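PDB 1M4V: SET3, superantigen-like protein, which has the two-domain fold of staphylococcal superantigens and probably acts on the host immune system, though its precise function is not established. Local coordinates for residues G39-L44 and R54-G59; D104-P109 and H128-E133. All coordinates share one frame; numbering follows the deposited sequence.

Overall arrangement
The two contacts sit in different halves of the superantigen fold and follow one another along the chain, contact 1 closing before contact 2 opens. Contact 1 (39-44 with 54-59) pairs the neighbouring strands 41-48 and 51-57 of the OB-fold domain. Contact 2 (104-109 with 128-133) joins the loop that leads from strand 88-96 into the first beta-grasp strand, 110-117, to the loop that leaves strand 120-127. Their centres lie 28 Å apart and their nearest atoms about 13 Å, so they do not touch. Strand 88-96 links them: it borders strand 51-57 beside contact 1, and its Thr95 bonds Lys132 of contact 2.

Contact 1: G39-L44 and R54-G59; sequences GGKHYL and RIQIFG
The guanidinium of Arg54 lies flat on the ring of Tyr43, their centres 4.5 Å apart and their planes 21° from parallel, a cation-pi stack. Tyr43 CE2 stands over the middle of the guanidinium, 3.8 Å from Arg54 CZ, while Arg54 CD rests 3.7 Å from Tyr43 CD2. The arginine chain reaches this position through a bend at chi3 (64°), which folds its end over the ring. On the same side of the sheet, Gln56 CB and CG approach Tyr43 CD2 and CE2, and the Gln56 amide runs on to Lys41, whose CD comes within 3.5 Å of Gln56 NE2. A water spans the two polar ends, accepting from Lys41 NZ and donating to Gln56 OE1. A second water takes the His42 N-H and donates to Ile57 O, with only a weak bond from Gln56 NE2.

Underneath is the antiparallel hairpin of strands 41-48 and 51-57 in the OB-fold domain. Leu44 and Ile55 form a hydrogen-bonded pair: Ile55 N to Leu44 O is 2.8 Å and nearly straight, while the return bond from Leu44 N to Ile55 O is more bent, at 146°. Tyr43 and Gln56 form the adjoining non-hydrogen-bonded pair, CA to CA 4.3 Å. On the reverse face Leu44 CD1 meets Ile57 CG2, and His42 CB lies 3.7 Å from Ile57 CG1.

Farther out, Tyr36 of strand 31-38 brings its ring against Tyr43, and Phe89 of strand 88-96 touches both Arg54 and Gln56. His42 ND1 is bonded to Ser37 OG and Arg35 NH1. Ile62 of helix 61-64 packs on both His42 and Ile57.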
# COMPACT_ATOMS: atom_id res chain seq x y z
N GLY A 39 16.11 -19.92 -2.13
CA GLY A 39 15.06 -20.80 -1.67
C GLY A 39 13.70 -20.61 -2.31
O GLY A 39 12.67 -20.90 -1.69
N GLY A 40 13.68 -20.13 -3.55
CA GLY A 40 12.41 -19.93 -4.22
C GLY A 40 11.85 -18.53 -4.03
O GLY A 40 10.86 -18.16 -4.65
N LYS A 41 12.49 -17.75 -3.16
CA LYS A 41 12.07 -16.38 -2.90
C LYS A 41 12.99 -15.39 -3.62
O LYS A 41 14.17 -15.67 -3.82
CB LYS A 41 12.06 -16.09 -1.40
CG LYS A 41 10.98 -16.86 -0.64
CD LYS A 41 10.91 -16.42 0.81
CE LYS A 41 9.76 -17.08 1.54
NZ LYS A 41 9.67 -16.62 2.96
N HIS A 42 12.44 -14.25 -4.01
CA HIS A 42 13.21 -13.24 -4.73
C HIS A 42 13.29 -11.95 -3.93
O HIS A 42 12.29 -11.50 -3.37
CB HIS A 42 12.54 -12.98 -6.07
CG HIS A 42 12.37 -14.22 -6.90
ND1 HIS A 42 13.38 -14.74 -7.67
CD2 HIS A 42 11.32 -15.06 -7.04
CE1 HIS A 42 12.97 -15.85 -8.25
NE2 HIS A 42 11.72 -16.07 -7.88
N TYR A 43 14.48 -11.35 -3.89
CA TYR A 43 14.67 -10.11 -3.14
C TYR A 43 15.42 -9.03 -3.90
O TYR A 43 16.01 -9.27 -4.96
CB TYR A 43 15.44 -10.38 -1.84
CG TYR A 43 14.95 -11.55 -1.04
CD1 TYR A 43 15.37 -12.85 -1.34
CD2 TYR A 43 14.07 -11.37 0.02
CE1 TYR A 43 14.93 -13.94 -0.60
CE2 TYR A 43 13.61 -12.45 0.77
CZ TYR A 43 14.04 -13.73 0.45
OH TYR A 43 13.60 -14.80 1.19
N LEU A 44 15.39 -7.84 -3.32
CA LEU A 44 16.09 -6.67 -3.83
C LEU A 44 16.72 -6.08 -2.58
O LEU A 44 16.03 -5.84 -1.59
CB LEU A 44 15.13 -5.65 -4.44
CG LEU A 44 14.62 -5.85 -5.87
CD1 LEU A 44 13.73 -4.67 -6.25
CD2 LEU A 44 15.78 -5.97 -6.83
N ARG A 54 16.16 -4.89 2.80
CA ARG A 54 15.94 -6.02 1.91
C ARG A 54 14.45 -6.12 1.63
O ARG A 54 13.64 -6.18 2.55
CB ARG A 54 16.41 -7.33 2.54
CG ARG A 54 16.37 -8.50 1.57
CD ARG A 54 16.61 -9.84 2.25
NE ARG A 54 15.55 -10.15 3.21
CZ ARG A 54 15.46 -11.30 3.87
NH1 ARG A 54 16.37 -12.25 3.68
NH2 ARG A 54 14.46 -11.50 4.72
N ILE A 55 14.10 -6.13 0.35
CA ILE A 55 12.71 -6.20 -0.08
C ILE A 55 12.41 -7.52 -0.78
O ILE A 55 13.13 -7.91 -1.70
CB ILE A 55 12.37 -5.07 -1.07
CG1 ILE A 55 12.73 -3.71 -0.46
CG2 ILE A 55 10.90 -5.14 -1.46
CD1 ILE A 55 12.02 -3.40 0.84
N GLN A 56 11.35 -8.21 -0.37
CA GLN A 56 10.99 -9.44 -1.05
C GLN A 56 10.01 -9.02 -2.13
O GLN A 56 9.10 -8.23 -1.86
CB GLN A 56 10.32 -10.44 -0.11
CG GLN A 56 10.10 -11.80 -0.73
CD GLN A 56 9.42 -12.78 0.21
OE1 GLN A 56 9.42 -12.58 1.42
NE2 GLN A 56 8.86 -13.85 -0.35
N ILE A 57 10.19 -9.51 -3.35
CA ILE A 57 9.29 -9.14 -4.45
C ILE A 57 8.43 -10.31 -4.91
O ILE A 57 8.82 -11.48 -4.76
CB ILE A 57 10.08 -8.57 -5.65
CG1 ILE A 57 11.06 -9.61 -6.18
CG2 ILE A 57 10.83 -7.31 -5.22
CD1 ILE A 57 11.84 -9.14 -7.40
N PHE A 58 7.26 -9.99 -5.45
CA PHE A 58 6.31 -11.00 -5.91
C PHE A 58 5.71 -10.57 -7.25
O PHE A 58 6.13 -9.58 -7.84
CB PHE A 58 5.17 -11.16 -4.91
CG PHE A 58 5.60 -11.20 -3.46
CD1 PHE A 58 6.01 -10.04 -2.81
CD2 PHE A 58 5.57 -12.39 -2.75
CE1 PHE A 58 6.39 -10.07 -1.47
CE2 PHE A 58 5.95 -12.43 -1.40
CZ PHE A 58 6.36 -11.26 -0.76
N GLY A 59 4.72 -11.33 -7.71
CA GLY A 59 4.05 -11.01 -8.96
C GLY A 59 4.92 -10.65 -10.15
O GLY A 59 5.95 -11.28 -10.39
O HOH W 1 9.65 -13.96 3.55
O HOH W 2 9.60 -13.98 -3.62

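Contact 2: D104-P109 and H128-E133; sequences DYLNAP and HYIYKE. Unlike the reference sequence in segment 104-109: Asn107 (reference Ser). Unlike the reference sequence in segment 128-133: His128 (reference Tyr).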
# COMPACT_ATOMS: atom_id res chain seq x y z
N ASP A 104 3.42 19.78 -8.91
CA ASP A 104 2.87 19.29 -7.65
C ASP A 104 2.25 17.90 -7.86
O ASP A 104 2.96 16.95 -8.19
CB ASP A 104 1.82 20.28 -7.12
CG ASP A 104 1.38 19.95 -5.70
OD1 ASP A 104 2.25 19.74 -4.83
OD2 ASP A 104 0.16 19.92 -5.46
N TYR A 105 0.93 17.79 -7.70
CA TYR A 105 0.28 16.49 -7.86
C TYR A 105 -0.01 16.18 -9.33
O TYR A 105 -0.18 17.10 -10.14
CB TYR A 105 -1.03 16.45 -7.05
CG TYR A 105 -2.08 17.44 -7.50
CD1 TYR A 105 -2.99 17.11 -8.50
CD2 TYR A 105 -2.14 18.72 -6.94
CE1 TYR A 105 -3.94 18.03 -8.95
CE2 TYR A 105 -3.09 19.65 -7.38
CZ TYR A 105 -3.98 19.30 -8.39
OH TYR A 105 -4.89 20.23 -8.85
N LEU A 106 -0.03 14.90 -9.69
CA LEU A 106 -0.30 14.55 -11.07
C LEU A 106 -1.70 13.95 -11.20
O LEU A 106 -2.19 13.71 -12.30
CB LEU A 106 0.79 13.62 -11.62
CG LEU A 106 0.82 12.10 -11.48
CD1 LEU A 106 2.26 11.64 -11.74
CD2 LEU A 106 0.36 11.65 -10.12
N ASN A 107 -2.34 13.75 -10.06
CA ASN A 107 -3.69 13.22 -10.00
C ASN A 107 -4.22 13.48 -8.59
O ASN A 107 -3.47 13.42 -7.62
CB ASN A 107 -3.70 11.72 -10.33
CG ASN A 107 -5.10 11.19 -10.61
OD1 ASN A 107 -6.05 11.96 -10.79
ND2 ASN A 107 -5.24 9.86 -10.66
N ALA A 108 -5.51 13.80 -8.50
CA ALA A 108 -6.15 14.09 -7.23
C ALA A 108 -7.49 13.37 -7.13
O ALA A 108 -8.54 14.01 -7.04
CB ALA A 108 -6.35 15.59 -7.07
N PRO A 109 -7.48 12.03 -7.14
CA PRO A 109 -8.73 11.28 -7.05
C PRO A 109 -9.42 11.48 -5.70
O PRO A 109 -8.76 11.64 -4.68
CB PRO A 109 -8.27 9.84 -7.24
CG PRO A 109 -6.91 9.85 -6.61
CD PRO A 109 -6.32 11.13 -7.17
N HIS A 128 -7.06 12.32 -2.49
CA HIS A 128 -5.87 11.56 -2.16
C HIS A 128 -4.89 11.93 -3.26
O HIS A 128 -4.92 11.36 -4.34
CB HIS A 128 -6.11 10.06 -2.20
CG HIS A 128 -4.93 9.26 -1.75
ND1 HIS A 128 -4.63 9.04 -0.42
CD2 HIS A 128 -3.94 8.67 -2.46
CE1 HIS A 128 -3.51 8.36 -0.33
NE2 HIS A 128 -3.06 8.12 -1.56
N TYR A 129 -4.03 12.91 -2.97
CA TYR A 129 -3.06 13.38 -3.94
C TYR A 129 -2.04 12.33 -4.36
O TYR A 129 -1.48 11.63 -3.53
CB TYR A 129 -2.36 14.62 -3.39
CG TYR A 129 -3.29 15.79 -3.24
CD1 TYR A 129 -3.61 16.59 -4.34
CD2 TYR A 129 -3.89 16.09 -2.01
CE1 TYR A 129 -4.50 17.67 -4.22
CE2 TYR A 129 -4.78 17.17 -1.88
CZ TYR A 129 -5.08 17.95 -2.99
OH TYR A 129 -5.97 19.00 -2.89
N ILE A 130 -1.84 12.23 -5.67
CA ILE A 130 -0.89 11.28 -6.24
C ILE A 130 0.25 12.09 -6.85
O ILE A 130 0.02 13.04 -7.59
CB ILE A 130 -1.55 10.42 -7.36
CG1 ILE A 130 -2.82 9.75 -6.85
CG2 ILE A 130 -0.56 9.37 -7.85
CD1 ILE A 130 -2.59 8.73 -5.76
N TYR A 131 1.48 11.70 -6.53
CA TYR A 131 2.66 12.41 -7.02
C TYR A 131 3.55 11.53 -7.88
O TYR A 131 4.51 12.01 -8.48
CB TYR A 131 3.46 12.93 -5.83
CG TYR A 131 2.67 13.87 -4.95
CD1 TYR A 131 2.57 15.23 -5.27
CD2 TYR A 131 1.99 13.40 -3.82
CE1 TYR A 131 1.81 16.09 -4.49
CE2 TYR A 131 1.23 14.26 -3.03
CZ TYR A 131 1.15 15.61 -3.37
OH TYR A 131 0.39 16.46 -2.61
N LYS A 132 3.23 10.24 -7.95
CA LYS A 132 4.03 9.28 -8.71
C LYS A 132 3.35 8.64 -9.92
O LYS A 132 2.17 8.30 -9.88
CB LYS A 132 4.53 8.18 -7.77
CG LYS A 132 5.68 8.62 -6.86
CD LYS A 132 5.93 7.66 -5.70
CE LYS A 132 6.07 6.21 -6.15
NZ LYS A 132 7.07 6.04 -7.24
N GLU A 133 4.12 8.47 -11.00
CA GLU A 133 3.63 7.85 -12.22
C GLU A 133 3.31 6.38 -11.95
O GLU A 133 2.40 5.81 -12.55
CB GLU A 133 4.68 7.96 -13.33
CG GLU A 133 5.13 9.39 -13.56
CD GLU A 133 6.20 9.52 -14.63
OE1 GLU A 133 7.05 8.61 -14.73
OE2 GLU A 133 6.20 10.54 -15.35
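Ile130 O accepts the N-H of Leu106 at 2.8 Å and 165°, and a weak second bond from Asn107 N at 3.5 Å. With Leu106 and Asn107 both set against Ile130, the geometry is that of a classic beta bulge. Ile130 in turn gives its own N-H to Asn107 O (2.8 Å), and farther along His128 N reaches Pro109 O at 2.9 Å, nearly straight.

Beside these bonds, Tyr129 CE1 sits over one face of the Tyr105 ring, offset toward its rim, with the planes 57° apart. A chi1 of 64° tucks the Tyr105 ring back over its own backbone, where Tyr129 can reach its face. Pro109 CD packs 3.8 Å from Ile130 CG1.

Several other polar groups find partners elsewhere in the chain: Asn107 ND2 bonds Gly193 O and Ile196 O, and Ala108 O accepts from Arg127 NH1. Lys132 NZ forms a salt bridge with Asp74 OD2 and also bonds Thr95 OG1. The Asn98 side chain serves Tyr131 O and Glu133 N, while the Glu133 carboxylate takes Tyr102 OH, Gly100 N and Gln99 N. The arrangement is a bulged antiparallel pairing of two connecting loops, continuing the pairing beyond the start of strand 110-117 and the end of strand 120-127.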